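Long-range contacts in polyketide biosynthesis enoyl-CoA isomerase PksI (Bacillus subtilis, PDB 4Q1K), which decarboxylates the 3-methylglutaconyl group tethered to the synthase PksL to a 3-methylcrotonyl group during assembly of the antibiotic bacillaene: residues A119-H123 / R201-L205; P67-A71 / L215-R220; F150-G154 / R261-Y266. The protein carries 1 engineered substitution. All coordinates share one frame; numbering follows the deposited sequence.

Interaction 1. Residues A119-H123 / R201-L205; sequences AMQGH and RAEVL
R201 NE donates a hydrogen bond to the backbone O of Q121 at 2.9 Å, with an N-H...O angle of 153°. The carbonyl oxygen lies in the guanidinium plane, at its edge. CG of R201 stands anti to the backbone N (chi1 168°), and a bend at chi3 turns NE back to that oxygen. Arginine suits the place because its long chain can also reach S144, whose OG takes a bond from NH2. Water 1 extends the polar side: it accepts from R201 NH2 at 2.9 Å and donates weakly to NE2 of H123, whose ring stands 81° from the guanidinium plane.

Within the crotonase fold, the contact lays the start of helix 201-215 against the end of strand 116-120 of the larger sheet, where the chain passes through an inverse gamma turn centred on M120.

The apolar part is built on V204. Its CG1 packs 3.8 Å from Q121 CA and 4.0 Å from A119 CB: the branched valine sets a methyl on the backbone, where small A119 leaves room. L205 CD1 adds a looser touch on A119 CB at 4.3 Å. Q121 gives V204 its CB, while its buried amide turns away to D78, Y80 and G76.

Interaction 2. Residues P67-A71 / L215-R220; sequences PKYKA and LAEKPR
K70 and R220 reach past each other, each gripping the opposite loop's backbone. The ammonium of K70 is held by two carbonyls, NZ donating to A216 O at 3.0 Å and to K218 O at 2.9 Å. Its chain is extended beyond CG and brings the charge to the type I turn from L215 to K218, while K70 CD lies 4.0 Å from A216 CB. The chain of R220 runs extended from CG to NE, which carries NE to Y69 O at 2.7 Å, through a bent N-H...O angle of 140°. One face of its guanidinium is covered by P67 O, 3.2 Å above the plane, and P67 CB touches NH2 at 3.5 Å. At the buried, apolar end, small A71 meets branched L215, CB against CD1.

Farther out, a salt bridge from R220 NH2 to E113 fixes the guanidinium, and water 2 also accepts from NH2. K218 turns its ammonium to N180 O of the second subunit, at the trimer interface. Proline suits the N-cap position of P219, before helix 220-252, having no helical N-H...O bond to donate there. The whole joins two connections of the crotonase fold: helix 50-65 to strand 71-75, and helix 201-215 to helix 220-252.

Interaction 3. Residues F150-G154 / R261-Y266; sequences FMKYG and RIKGLY
Y153 packs on I262 in the last turn of helix 256-265, the tight part of the contact. Y153 CB sits 4.1 Å from I262 CG1, and its CD1 is 3.8 Å from I262 CA. The ring meets the helix edge-on, with R261 O and Y266 N in its plane; a flat aromatic suits a place where the backbone comes up to its rim and a lysine chain lies over one face, K152 CE being 3.4 Å above the plane and offset toward the rim. With CG anti to the carbonyl carbon (chi1 -60°), the ring runs toward Y266, where Y153 OH comes 3.5 Å from Y266 CD2. At the other end, the aliphatic part of R261 lies on the backbone of Y153 and G154, its CD 3.4 Å from Y153 O. G154 suits this spot doubly: its positive phi is easy without a side chain, and a CB would crowd R261 CD.

The outer side is looser and more polar. K152 bends at chi3 to bring NZ near the helix end, where its bonds to L265 O and Y153 OH are long and weak. Water 3 is the firmer partner: it accepts from K152 NZ at 2.8 Å and donates to Y266 O. Exposed L265 lays CD1 beside K152 CG, its methyl covering the aliphatic part of the lysine. R261 NH1 reaches K152 O weakly, at 3.4 Å; the R261 guanidinium has firmer partners in a salt bridge to E257 and a hydrogen bond to E217 O of the third subunit. In this crotonase-family trimer, the C-terminal helix thus packs on the 3-10 segment 150-153 at a subunit interface, with the M151 side chain about 8 Å from that of the active-site H249.

Following the chain from the N terminus, 67-71 comes first, entering strand 71-75, and meets its partner only at 215-220; interaction 2 closes that long loop. Within it falls the whole of interaction 1, from 119-123 to 201-205, which ties the end of strand 116-120 to the start of helix 201-215. Interaction 3 opens at 150-154, inside both loops, and closes at 261-266, beyond both, so it crosses each. Interactions 1 and 2 hold the two ends of helix 201-215, their centres 23 Å apart. Interaction 3 ties helix 256-265 to the loop between strand 145-147 and helix 161-169, on the opposite side of the chain's centre from interaction 2, with about 41 Å between their centres.

Interaction 1. Residues A119-H123 / R201-L205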
loop_
_atom_site.group_PDB
_atom_site.type_symbol
_atom_site.label_atom_id
_atom_site.label_comp_id
_atom_site.label_asym_id
_atom_site.label_seq_id
_atom_site.Cartn_x
_atom_site.Cartn_y
_atom_site.Cartn_z
ATOM N N ALA B 119 -4.419 -1.815 -21.017
ATOM C CA ALA B 119 -4.001 -0.504 -21.591
ATOM C C ALA B 119 -5.311 0.348 -21.633
ATOM O O ALA B 119 -6.057 0.329 -22.651
ATOM C CB ALA B 119 -3.427 -0.751 -23.000
ATOM N N MET B 120 -5.566 1.076 -20.571
ATOM C CA MET B 120 -6.858 1.809 -20.403
ATOM C C MET B 120 -6.621 3.180 -20.989
ATOM O O MET B 120 -6.388 4.199 -20.245
ATOM C CB MET B 120 -7.216 1.868 -18.905
ATOM C CG MET B 120 -7.329 0.474 -18.282
ATOM S SD MET B 120 -8.201 0.715 -16.655
ATOM C CE MET B 120 -8.021 -0.839 -15.980
ATOM N N GLN B 121 -6.640 3.234 -22.330
ATOM C CA GLN B 121 -6.335 4.494 -23.056
ATOM C C GLN B 121 -7.545 5.472 -22.958
ATOM O O GLN B 121 -7.398 6.683 -23.214
ATOM C CB GLN B 121 -5.969 4.211 -24.525
ATOM C CG GLN B 121 -7.124 4.194 -25.540
ATOM C CD GLN B 121 -8.263 3.191 -25.234
ATOM O OE1 GLN B 121 -8.107 2.187 -24.502
ATOM N NE2 GLN B 121 -9.430 3.502 -25.766
ATOM N N GLY B 122 -8.706 4.913 -22.678
ATOM C CA GLY B 122 -9.962 5.687 -22.529
ATOM C C GLY B 122 -10.632 5.477 -21.194
ATOM O O GLY B 122 -10.040 4.908 -20.250
ATOM N N HIS B 123 -11.858 5.973 -21.085
ATOM C CA HIS B 123 -12.536 5.932 -19.779
ATOM C C HIS B 123 -12.804 4.508 -19.276
ATOM O O HIS B 123 -13.058 3.592 -20.092
ATOM C CB HIS B 123 -13.865 6.651 -19.867
ATOM C CG HIS B 123 -13.716 8.022 -20.454
ATOM N ND1 HIS B 123 -14.299 8.391 -21.666
ATOM C CD2 HIS B 123 -12.979 9.074 -20.042
ATOM C CE1 HIS B 123 -13.975 9.649 -21.929
ATOM N NE2 HIS B 123 -13.179 10.081 -20.955
ATOM N N ARG B 201 -3.278 9.819 -23.303
ATOM C CA ARG B 201 -3.986 8.805 -24.081
ATOM C C ARG B 201 -3.223 8.353 -25.334
ATOM O O ARG B 201 -3.193 7.140 -25.596
ATOM C CB ARG B 201 -5.399 9.234 -24.424
ATOM C CG ARG B 201 -6.131 8.375 -25.463
ATOM C CD ARG B 201 -7.513 8.964 -25.813
ATOM N NE ARG B 201 -8.331 9.049 -24.609
ATOM C CZ ARG B 201 -9.239 10.004 -24.359
ATOM N NH1 ARG B 201 -9.462 10.971 -25.238
ATOM N NH2 ARG B 201 -9.912 9.993 -23.223
ATOM N N ALA B 202 -2.669 9.286 -26.117
ATOM C CA ALA B 202 -2.018 8.901 -27.426
ATOM C C ALA B 202 -0.790 8.017 -27.220
ATOM O O ALA B 202 -0.240 7.529 -28.194
ATOM C CB ALA B 202 -1.574 10.187 -28.213
ATOM N N GLU B 203 -0.273 7.904 -25.979
ATOM C CA GLU B 203 0.948 7.151 -25.726
ATOM C C GLU B 203 0.630 5.768 -25.056
ATOM O O GLU B 203 1.522 4.942 -24.914
ATOM C CB GLU B 203 1.854 7.972 -24.804
ATOM C CG GLU B 203 2.433 9.144 -25.591
ATOM C CD GLU B 203 3.166 10.118 -24.673
ATOM O OE1 GLU B 203 3.814 9.686 -23.692
ATOM O OE2 GLU B 203 3.060 11.333 -24.916
ATOM N N VAL B 204 -0.633 5.532 -24.629
ATOM C CA VAL B 204 -0.879 4.415 -23.695
ATOM C C VAL B 204 -0.669 3.102 -24.465
ATOM O O VAL B 204 -0.014 2.196 -23.987
ATOM C CB VAL B 204 -2.350 4.496 -23.149
ATOM C CG1 VAL B 204 -2.805 3.150 -22.501
ATOM C CG2 VAL B 204 -2.467 5.693 -22.139
ATOM N N LEU B 205 -1.265 2.989 -25.649
ATOM C CA LEU B 205 -1.186 1.634 -26.315
ATOM C C LEU B 205 0.233 1.406 -26.796
ATOM O O LEU B 205 0.750 0.304 -26.679
ATOM C CB LEU B 205 -2.201 1.537 -27.467
ATOM C CG LEU B 205 -2.236 0.173 -28.179
ATOM C CD1 LEU B 205 -2.621 -0.907 -27.175
ATOM C CD2 LEU B 205 -3.289 0.279 -29.290
HETATM O O HOH W 1 -11.543 12.392 -22.874
#

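Interaction 2. Residues P67-A71 / L215-R220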
loop_
_atom_site.group_PDB
_atom_site.type_symbol
_atom_site.label_atom_id
_atom_site.label_comp_id
_atom_site.label_asym_id
_atom_site.label_seq_id
_atom_site.Cartn_x
_atom_site.Cartn_y
_atom_site.Cartn_z
ATOM N N PRO B 67 -1.785 -21.926 -26.357
ATOM C CA PRO B 67 -0.814 -21.562 -25.303
ATOM C C PRO B 67 0.558 -21.224 -25.850
ATOM O O PRO B 67 1.519 -21.832 -25.439
ATOM C CB PRO B 67 -0.743 -22.832 -24.402
ATOM C CG PRO B 67 -1.148 -23.989 -25.335
ATOM C CD PRO B 67 -2.076 -23.398 -26.363
ATOM N N LYS B 68 0.664 -20.228 -26.736
ATOM C CA LYS B 68 1.931 -19.810 -27.318
ATOM C C LYS B 68 2.237 -18.382 -26.986
ATOM O O LYS B 68 3.327 -17.971 -27.253
ATOM C CB LYS B 68 1.905 -19.881 -28.852
ATOM C CG LYS B 68 0.909 -18.984 -29.531
ATOM C CD LYS B 68 1.294 -18.993 -31.020
ATOM C CE LYS B 68 0.672 -17.840 -31.791
ATOM N NZ LYS B 68 1.209 -17.851 -33.176
ATOM N N TYR B 69 1.249 -17.642 -26.416
ATOM C CA TYR B 69 1.411 -16.228 -26.192
ATOM C C TYR B 69 2.114 -16.032 -24.851
ATOM O O TYR B 69 2.000 -16.837 -23.946
ATOM C CB TYR B 69 0.126 -15.420 -26.188
ATOM C CG TYR B 69 -0.498 -15.477 -27.544
ATOM C CD1 TYR B 69 0.124 -14.865 -28.637
ATOM C CD2 TYR B 69 -1.622 -16.274 -27.758
ATOM C CE1 TYR B 69 -0.425 -14.973 -29.906
ATOM C CE2 TYR B 69 -2.194 -16.353 -29.015
ATOM C CZ TYR B 69 -1.560 -15.705 -30.076
ATOM O OH TYR B 69 -2.114 -15.771 -31.335
ATOM N N LYS B 70 2.877 -14.953 -24.770
ATOM C CA LYS B 70 3.556 -14.557 -23.526
ATOM C C LYS B 70 2.895 -13.357 -22.806
ATOM O O LYS B 70 3.103 -13.154 -21.562
ATOM C CB LYS B 70 5.042 -14.176 -23.859
ATOM C CG LYS B 70 5.874 -15.488 -24.143
ATOM C CD LYS B 70 7.221 -15.150 -24.785
ATOM C CE LYS B 70 8.023 -16.439 -25.071
ATOM N NZ LYS B 70 9.357 -15.909 -25.504
ATOM N N ALA B 71 2.164 -12.544 -23.577
ATOM C CA ALA B 71 1.528 -11.366 -22.961
ATOM C C ALA B 71 0.281 -11.063 -23.732
ATOM O O ALA B 71 0.252 -11.176 -24.962
ATOM C CB ALA B 71 2.460 -10.119 -23.073
ATOM N N LEU B 215 8.129 -8.282 -21.975
ATOM C CA LEU B 215 7.720 -9.498 -21.334
ATOM C C LEU B 215 8.011 -10.700 -22.242
ATOM O O LEU B 215 8.354 -11.772 -21.742
ATOM C CB LEU B 215 6.221 -9.424 -21.015
ATOM C CG LEU B 215 5.871 -8.541 -19.798
ATOM C CD1 LEU B 215 4.366 -8.224 -19.820
ATOM C CD2 LEU B 215 6.323 -9.218 -18.469
ATOM N N ALA B 216 7.762 -10.516 -23.538
ATOM C CA ALA B 216 8.004 -11.603 -24.501
ATOM C C ALA B 216 9.436 -11.983 -24.694
ATOM O O ALA B 216 9.755 -12.929 -25.411
ATOM C CB ALA B 216 7.325 -11.305 -25.887
ATOM N N GLU B 217 10.360 -11.239 -24.085
ATOM C CA GLU B 217 11.739 -11.738 -24.037
ATOM C C GLU B 217 11.981 -12.903 -23.085
ATOM O O GLU B 217 13.014 -13.533 -23.211
ATOM C CB GLU B 217 12.661 -10.600 -23.638
ATOM C CG GLU B 217 12.657 -9.540 -24.736
ATOM C CD GLU B 217 13.411 -8.285 -24.299
ATOM O OE1 GLU B 217 13.990 -8.237 -23.188
ATOM O OE2 GLU B 217 13.418 -7.344 -25.095
ATOM N N LYS B 218 11.025 -13.212 -22.182
ATOM C CA LYS B 218 11.168 -14.292 -21.183
ATOM C C LYS B 218 10.603 -15.602 -21.757
ATOM O O LYS B 218 9.777 -15.522 -22.660
ATOM C CB LYS B 218 10.256 -13.975 -19.985
ATOM C CG LYS B 218 10.925 -12.960 -19.017
ATOM C CD LYS B 218 11.164 -11.612 -19.741
ATOM C CE LYS B 218 11.426 -10.425 -18.824
ATOM N NZ LYS B 218 11.668 -9.124 -19.523
ATOM N N PRO B 219 10.990 -16.746 -21.194
ATOM C CA PRO B 219 10.334 -18.009 -21.523
ATOM C C PRO B 219 8.915 -17.977 -21.009
ATOM O O PRO B 219 8.668 -17.497 -19.886
ATOM C CB PRO B 219 11.147 -19.095 -20.761
ATOM C CG PRO B 219 12.396 -18.386 -20.331
ATOM C CD PRO B 219 12.070 -16.919 -20.190
ATOM N N ARG B 220 7.976 -18.415 -21.859
ATOM C CA ARG B 220 6.590 -18.468 -21.441
ATOM C C ARG B 220 6.348 -19.281 -20.148
ATOM O O ARG B 220 5.603 -18.843 -19.279
ATOM C CB ARG B 220 5.770 -19.098 -22.572
ATOM C CG ARG B 220 4.267 -19.049 -22.255
ATOM C CD ARG B 220 3.453 -19.746 -23.347
ATOM N NE ARG B 220 2.013 -19.463 -23.239
ATOM C CZ ARG B 220 1.184 -20.224 -22.537
ATOM N NH1 ARG B 220 1.664 -21.300 -21.931
ATOM N NH2 ARG B 220 -0.103 -19.963 -22.503
HETATM O O HOH W 2 -1.515 -18.193 -24.643
#

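Interaction 3. Residues F150-G154 / R261-Y266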
loop_
_atom_site.group_PDB
_atom_site.type_symbol
_atom_site.label_atom_id
_atom_site.label_comp_id
_atom_site.label_asym_id
_atom_site.label_seq_id
_atom_site.Cartn_x
_atom_site.Cartn_y
_atom_site.Cartn_z
ATOM N N PHE B 150 -20.696 2.338 -8.757
ATOM C CA PHE B 150 -21.766 1.480 -8.215
ATOM C C PHE B 150 -22.622 2.253 -7.228
ATOM O O PHE B 150 -23.851 2.347 -7.378
ATOM C CB PHE B 150 -21.136 0.239 -7.528
ATOM C CG PHE B 150 -20.105 -0.450 -8.401
ATOM C CD1 PHE B 150 -20.502 -1.295 -9.443
ATOM C CD2 PHE B 150 -18.744 -0.189 -8.210
ATOM C CE1 PHE B 150 -19.558 -1.944 -10.268
ATOM C CE2 PHE B 150 -17.794 -0.827 -9.029
ATOM C CZ PHE B 150 -18.189 -1.707 -10.016
ATOM N N MET B 151 -21.976 2.830 -6.217
ATOM C CA MET B 151 -22.763 3.483 -5.122
ATOM C C MET B 151 -23.501 4.744 -5.586
ATOM O O MET B 151 -24.467 5.227 -4.948
ATOM C CB MET B 151 -21.800 3.815 -3.936
ATOM C CG MET B 151 -21.266 2.532 -3.237
ATOM S SD MET B 151 -22.499 1.928 -1.950
ATOM C CE MET B 151 -22.186 3.118 -0.687
ATOM N N LYS B 152 -23.109 5.353 -6.689
ATOM C CA LYS B 152 -23.959 6.485 -7.156
ATOM C C LYS B 152 -25.386 5.977 -7.482
ATOM O O LYS B 152 -26.386 6.738 -7.412
ATOM C CB LYS B 152 -23.345 7.031 -8.429
ATOM C CG LYS B 152 -24.134 8.072 -9.177
ATOM C CD LYS B 152 -23.432 8.410 -10.488
ATOM C CE LYS B 152 -23.648 7.374 -11.576
ATOM N NZ LYS B 152 -23.375 8.057 -12.893
ATOM N N TYR B 153 -25.500 4.711 -7.771
ATOM C CA TYR B 153 -26.824 4.196 -8.128
ATOM C C TYR B 153 -27.520 3.570 -6.902
ATOM O O TYR B 153 -28.609 2.959 -7.038
ATOM C CB TYR B 153 -26.716 3.128 -9.226
ATOM C CG TYR B 153 -26.098 3.596 -10.515
ATOM C CD1 TYR B 153 -26.726 4.573 -11.272
ATOM C CD2 TYR B 153 -24.878 3.075 -10.969
ATOM C CE1 TYR B 153 -26.180 5.036 -12.474
ATOM C CE2 TYR B 153 -24.343 3.498 -12.197
ATOM C CZ TYR B 153 -24.996 4.466 -12.927
ATOM O OH TYR B 153 -24.555 5.007 -14.066
ATOM N N GLY B 154 -26.900 3.635 -5.726
ATOM C CA GLY B 154 -27.576 3.198 -4.515
ATOM C C GLY B 154 -27.212 1.850 -4.057
ATOM O O GLY B 154 -27.650 1.433 -2.991
ATOM N N ARG B 261 -32.529 5.685 -9.425
ATOM C CA ARG B 261 -31.158 6.233 -9.731
ATOM C C ARG B 261 -30.564 5.715 -11.050
ATOM O O ARG B 261 -29.908 6.452 -11.761
ATOM C CB ARG B 261 -30.173 5.965 -8.585
ATOM C CG ARG B 261 -30.588 6.671 -7.294
ATOM C CD ARG B 261 -29.869 5.987 -6.148
ATOM N NE ARG B 261 -30.192 6.576 -4.842
ATOM C CZ ARG B 261 -29.385 7.385 -4.185
ATOM N NH1 ARG B 261 -28.158 7.647 -4.688
ATOM N NH2 ARG B 261 -29.782 7.895 -2.984
ATOM N N ILE B 262 -30.753 4.431 -11.342
ATOM C CA ILE B 262 -30.250 3.905 -12.616
ATOM C C ILE B 262 -30.945 4.603 -13.756
ATOM O O ILE B 262 -30.332 4.937 -14.758
ATOM C CB ILE B 262 -30.456 2.377 -12.755
ATOM C CG1 ILE B 262 -29.678 1.632 -11.660
ATOM C CG2 ILE B 262 -30.111 1.864 -14.143
ATOM C CD1 ILE B 262 -30.011 0.140 -11.602
ATOM N N LYS B 263 -32.262 4.779 -13.654
ATOM C CA LYS B 263 -32.949 5.424 -14.754
ATOM C C LYS B 263 -32.639 6.853 -14.824
ATOM O O LYS B 263 -32.512 7.380 -15.931
ATOM C CB LYS B 263 -34.463 5.234 -14.609
ATOM C CG LYS B 263 -34.827 3.830 -15.005
ATOM C CD LYS B 263 -36.291 3.761 -15.320
ATOM C CE LYS B 263 -37.028 3.220 -14.135
ATOM N NZ LYS B 263 -38.440 2.921 -14.543
ATOM N N GLY B 264 -32.480 7.492 -13.649
ATOM C CA GLY B 264 -32.223 8.947 -13.582
ATOM C C GLY B 264 -30.805 9.367 -13.897
ATOM O O GLY B 264 -30.593 10.431 -14.479
ATOM N N LEU B 265 -29.824 8.583 -13.450
ATOM C CA LEU B 265 -28.445 9.136 -13.394
ATOM C C LEU B 265 -27.506 8.401 -14.363
ATOM O O LEU B 265 -26.292 8.734 -14.433
ATOM C CB LEU B 265 -27.850 8.969 -11.938
ATOM C CG LEU B 265 -28.739 9.547 -10.814
ATOM C CD1 LEU B 265 -28.138 9.293 -9.452
ATOM C CD2 LEU B 265 -28.965 11.003 -11.060
ATOM N N TYR B 266 -28.015 7.385 -15.062
ATOM C CA TYR B 266 -27.119 6.598 -15.932
ATOM C C TYR B 266 -26.577 7.517 -17.047
ATOM O O TYR B 266 -25.351 7.340 -17.297
ATOM C CB TYR B 266 -27.861 5.403 -16.608
ATOM C CG TYR B 266 -26.889 4.455 -17.280
ATOM C CD1 TYR B 266 -26.510 4.635 -18.645
ATOM C CD2 TYR B 266 -26.355 3.351 -16.585
ATOM C CE1 TYR B 266 -25.621 3.751 -19.236
ATOM C CE2 TYR B 266 -25.420 2.475 -17.181
ATOM C CZ TYR B 266 -25.067 2.695 -18.492
ATOM O OH TYR B 266 -24.178 1.864 -19.133
HETATM O O HOH W 3 -22.727 7.109 -15.472
#